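Local coordinates for protein glutamate racemase (Francisella tularensis subsp. tularensis, PDB 3OUT) that belongs to the Asp/Glu/hydantoin racemase family and holds D-glutamic acid in a pocket framed by loops of two parallel beta sheets, at residues R43-Y46 against G47-S50; S151-E155 against G156-G160. One frame throughout, in Å; residues are numbered along the deposited sequence.

Overall arrangement
Contacts 1 and 2 illustrate how short local motifs from different parts of a chain can lie near one ligand pocket. Contact 1 is a beta turn in the loop between strand 35-39 of the six-stranded parallel sheet and helix 51-67. Contact 2 closes helix 149-154, which follows strand 140-145 at the edge of the four-stranded sheet. Their centres lie about 18 Å apart, and their nearest atoms about 5 Å, so they approach without touching. Residues 45-47 contribute directly to the pocket of D-glutamic acid. Contact 2 stands one shell back: the Glu-154 side chain is about 5 Å from the ligand and hydrogen-bonds the pocket residue His-188. Both contacts also reach the second subunit.

Contact 1 (R43-Y46 against G47-S50). With DGL (D-glutamic acid), chain E.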
loop_
_atom_site.group_PDB
_atom_site.type_symbol
_atom_site.label_atom_id
_atom_site.label_comp_id
_atom_site.label_asym_id
_atom_site.label_seq_id
_atom_site.Cartn_x
_atom_site.Cartn_y
_atom_site.Cartn_z
ATOM N N ARG B 43 -7.890 2.835 1.983
ATOM C CA ARG B 43 -7.751 3.268 0.571
ATOM C C ARG B 43 -9.069 3.534 -0.140
ATOM O O ARG B 43 -9.062 3.868 -1.333
ATOM C CB ARG B 43 -6.875 2.240 -0.187
ATOM C CG ARG B 43 -5.591 1.953 0.504
ATOM C CD ARG B 43 -4.647 1.037 -0.291
ATOM N NE ARG B 43 -5.179 -0.316 -0.473
ATOM C CZ ARG B 43 -4.472 -1.375 -0.792
ATOM N NH1 ARG B 43 -3.159 -1.284 -1.046
ATOM N NH2 ARG B 43 -5.116 -2.541 -0.942
ATOM N N ILE B 44 -10.193 3.421 0.568
ATOM C CA ILE B 44 -11.483 3.868 0.030
ATOM C C ILE B 44 -11.466 5.389 -0.250
ATOM O O ILE B 44 -10.760 6.171 0.409
ATOM C CB ILE B 44 -12.691 3.480 0.913
ATOM C CG1 ILE B 44 -12.577 4.029 2.356
ATOM C CG2 ILE B 44 -12.921 1.956 0.858
ATOM C CD1 ILE B 44 -13.842 3.722 3.231
ATOM N N PRO B 45 -12.257 5.830 -1.227
ATOM C CA PRO B 45 -13.164 5.043 -2.053
ATOM C C PRO B 45 -12.457 4.347 -3.202
ATOM O O PRO B 45 -11.442 4.839 -3.721
ATOM C CB PRO B 45 -14.129 6.089 -2.605
ATOM C CG PRO B 45 -13.263 7.283 -2.747
ATOM C CD PRO B 45 -12.326 7.246 -1.577
ATOM N N TYR B 46 -13.003 3.224 -3.649
ATOM C CA TYR B 46 -12.567 2.622 -4.898
ATOM C C TYR B 46 -13.326 3.178 -6.103
ATOM O O TYR B 46 -12.865 3.054 -7.224
ATOM C CB TYR B 46 -12.804 1.120 -4.857
ATOM C CG TYR B 46 -11.851 0.273 -4.047
ATOM C CD1 TYR B 46 -11.197 0.752 -2.906
ATOM C CD2 TYR B 46 -11.702 -1.080 -4.349
ATOM C CE1 TYR B 46 -10.394 -0.089 -2.136
ATOM C CE2 TYR B 46 -10.889 -1.916 -3.590
ATOM C CZ TYR B 46 -10.249 -1.425 -2.476
ATOM O OH TYR B 46 -9.499 -2.339 -1.780
ATOM N N GLY B 47 -14.482 3.786 -5.866
ATOM C CA GLY B 47 -15.377 4.183 -6.960
ATOM C C GLY B 47 -14.820 5.232 -7.907
ATOM O O GLY B 47 -15.376 5.454 -8.991
ATOM N N THR B 48 -13.778 5.939 -7.475
ATOM C CA THR B 48 -13.147 7.000 -8.243
ATOM C C THR B 48 -11.709 6.654 -8.645
ATOM O O THR B 48 -10.998 7.550 -9.089
ATOM C CB THR B 48 -13.144 8.316 -7.419
ATOM O OG1 THR B 48 -12.419 8.118 -6.221
ATOM C CG2 THR B 48 -14.578 8.727 -7.119
ATOM N N LYS B 49 -11.295 5.390 -8.499
ATOM C CA LYS B 49 -9.928 4.949 -8.820
ATOM C C LYS B 49 -9.918 4.263 -10.199
ATOM O O LYS B 49 -10.974 3.970 -10.754
ATOM C CB LYS B 49 -9.406 4.025 -7.701
ATOM C CG LYS B 49 -9.451 4.566 -6.240
ATOM C CD LYS B 49 -8.628 5.839 -6.044
ATOM C CE LYS B 49 -8.956 6.643 -4.726
ATOM N NZ LYS B 49 -8.778 5.870 -3.416
ATOM N N SER B 50 -8.736 4.040 -10.743
ATOM C CA SER B 50 -8.555 3.401 -12.044
ATOM C C SER B 50 -8.817 1.899 -11.994
ATOM O O SER B 50 -8.730 1.250 -10.937
ATOM C CB SER B 50 -7.140 3.596 -12.576
ATOM O OG SER B 50 -6.223 2.765 -11.894
HETATM N N DGL E . -17.347 1.436 -1.082
HETATM C CA DGL E . -17.598 2.218 -2.343
HETATM C C DGL E . -16.337 2.888 -2.809
HETATM O O DGL E . -15.237 2.481 -2.371
HETATM C CB DGL E . -18.092 1.370 -3.509
HETATM C CG DGL E . -19.318 0.495 -3.210
HETATM C CD DGL E . -19.964 -0.134 -4.430
HETATM O OE1 DGL E . -19.597 0.211 -5.568
HETATM O OE2 DGL E . -20.894 -0.963 -4.222
HETATM O OXT DGL E . -16.386 3.789 -3.681
#
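Lys-49 NZ donates to Pro-45 O over 2.9 Å, and the same ammonium group is gripped by the carbonyl oxygens of Ala-42 and Ile-44 of the second subunit. The bond ties the last residue of a type I beta turn, Tyr-46 to Lys-49, to the residue just before the turn, and within the turn Lys-49 N donates to Tyr-46 O at 3.1 Å. Bends at chi2 (-60°) and chi4 (58°) curl the lysine chain back over the loop, so that CG and CE each come within 3.2 Å of Pro-45 O. Before the turn, a cis peptide bond joins Ile-44 to Pro-45, and Pro-45 CG rests on Thr-48 OG1 at 3.7 Å. The two alpha-carboxylate oxygens of D-glutamic acid are taken by successive backbone amides. The Tyr-46 hydroxyl is hydrogen-bonded to Asp-40, which also forms a salt bridge with Arg-43. Tyr-46 N meets ligand O at 2.7 Å with an N-H angle of 161°, while Gly-47 N donates to OXT at 2.9 Å.

Contact 2 (S151-E155 against G156-G160); sequences SMIEE and GFVSG
Phe-157 folds back against Met-152, modelled as selenomethionine, and its side chain can be followed outward from the backbone. CB lies 3.5 Å from Met-152 O and 3.6 Å from Met-152 CG, the latter the closest side-chain meeting of the contact, where the two chains pass at a slant. With CG of Phe-157 anti to its own carbonyl carbon (chi1 -65°), the ring presents an edge to the end of the helix: CD1 lies 3.7 Å from Met-152 O and 3.9 Å from Glu-155 CB, both near the ring plane, and CE1 follows at 4.1 Å from the same CB. The Phe-157 side chain also packs on Ile-162 and Val-163 of helix 161-171 and on Tyr-170 of the second subunit. Two backbone bonds secure the bend. Phe-157 N donates to Met-152 O over 3.0 Å, and Gly-156 N to Ile-153 O, also at 3.0 Å. Val-158 adds a looser apolar touch, its CG1 lying 4.3 Å from Ile-153 CG2. Glu-155 leads its carboxylate away to a salt bridge with Lys-244. Gly-156, at positive phi (95°), reverses the chain, and the paired bonds, with the apolar contact between Met-152 and Phe-157, the residues joined by the outer bond, mark a Schellman motif ending helix 149-154.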
loop_
_atom_site.group_PDB
_atom_site.type_symbol
_atom_site.label_atom_id
_atom_site.label_comp_id
_atom_site.label_asym_id
_atom_site.label_seq_id
_atom_site.Cartn_x
_atom_site.Cartn_y
_atom_site.Cartn_z
ATOM N N SER B 151 -19.662 9.758 -0.853
ATOM C CA SER B 151 -19.179 10.661 0.206
ATOM C C SER B 151 -20.337 11.337 0.962
ATOM O O SER B 151 -20.304 11.465 2.172
ATOM C CB SER B 151 -18.240 11.695 -0.377
ATOM O OG SER B 151 -17.746 12.489 0.711
HETATM N N MSE B 152 -21.354 11.753 0.221
HETATM C CA MSE B 152 -22.549 12.405 0.752
HETATM C C MSE B 152 -23.141 11.532 1.864
HETATM O O MSE B 152 -23.420 12.011 2.965
HETATM C CB MSE B 152 -23.578 12.622 -0.392
HETATM C CG MSE B 152 -24.793 13.304 0.041
HETATM SE SE MSE B 152 -26.073 13.458 -1.426
HETATM C CE MSE B 152 -26.679 11.591 -1.315
ATOM N N ILE B 153 -23.289 10.248 1.568
ATOM C CA ILE B 153 -23.914 9.315 2.491
ATOM C C ILE B 153 -22.991 9.045 3.685
ATOM O O ILE B 153 -23.426 8.986 4.851
ATOM C CB ILE B 153 -24.340 8.022 1.725
ATOM C CG1 ILE B 153 -25.536 8.356 0.817
ATOM C CG2 ILE B 153 -24.676 6.861 2.667
ATOM C CD1 ILE B 153 -25.760 7.292 -0.250
ATOM N N GLU B 154 -21.693 8.906 3.409
ATOM C CA GLU B 154 -20.726 8.662 4.489
ATOM C C GLU B 154 -20.596 9.864 5.416
ATOM O O GLU B 154 -20.253 9.693 6.588
ATOM C CB GLU B 154 -19.366 8.222 3.958
ATOM C CG GLU B 154 -19.439 6.811 3.320
ATOM C CD GLU B 154 -18.120 6.254 2.867
ATOM O OE1 GLU B 154 -17.084 6.950 2.995
ATOM O OE2 GLU B 154 -18.096 5.105 2.364
ATOM N N GLU B 155 -20.890 11.061 4.903
ATOM C CA GLU B 155 -20.877 12.276 5.718
ATOM C C GLU B 155 -22.186 12.492 6.470
ATOM O O GLU B 155 -22.341 13.489 7.167
ATOM C CB GLU B 155 -20.587 13.479 4.856
ATOM C CG GLU B 155 -19.192 13.500 4.294
ATOM C CD GLU B 155 -18.132 13.556 5.367
ATOM O OE1 GLU B 155 -18.381 14.165 6.444
ATOM O OE2 GLU B 155 -17.053 12.938 5.169
ATOM N N GLY B 156 -23.135 11.592 6.281
ATOM C CA GLY B 156 -24.395 11.637 7.041
ATOM C C GLY B 156 -25.541 12.336 6.362
ATOM O O GLY B 156 -26.586 12.533 7.006
ATOM N N PHE B 157 -25.388 12.741 5.098
ATOM C CA PHE B 157 -26.470 13.381 4.360
ATOM C C PHE B 157 -27.271 12.246 3.727
ATOM O O PHE B 157 -26.900 11.740 2.673
ATOM C CB PHE B 157 -25.952 14.355 3.291
ATOM C CG PHE B 157 -25.227 15.557 3.826
ATOM C CD1 PHE B 157 -23.872 15.511 4.051
ATOM C CD2 PHE B 157 -25.877 16.770 4.003
ATOM C CE1 PHE B 157 -23.178 16.610 4.526
ATOM C CE2 PHE B 157 -25.185 17.893 4.453
ATOM C CZ PHE B 157 -23.826 17.817 4.705
ATOM N N VAL B 158 -28.350 11.844 4.392
ATOM C CA VAL B 158 -29.099 10.605 4.033
ATOM C C VAL B 158 -30.591 10.849 3.747
ATOM O O VAL B 158 -31.324 9.928 3.357
ATOM C CB VAL B 158 -28.936 9.505 5.077
ATOM C CG1 VAL B 158 -27.451 8.991 5.120
ATOM C CG2 VAL B 158 -29.435 9.955 6.468
ATOM N N SER B 159 -31.018 12.085 3.918
ATOM C CA SER B 159 -32.346 12.538 3.538
ATOM C C SER B 159 -32.352 14.049 3.548
ATOM O O SER B 159 -31.396 14.667 3.986
ATOM C CB SER B 159 -33.404 12.000 4.512
ATOM O OG SER B 159 -33.207 12.588 5.781
ATOM N N GLY B 160 -33.417 14.652 3.051
ATOM C CA GLY B 160 -33.513 16.109 3.041
ATOM C C GLY B 160 -33.168 16.787 1.725
ATOM O O GLY B 160 -32.974 16.152 0.667
#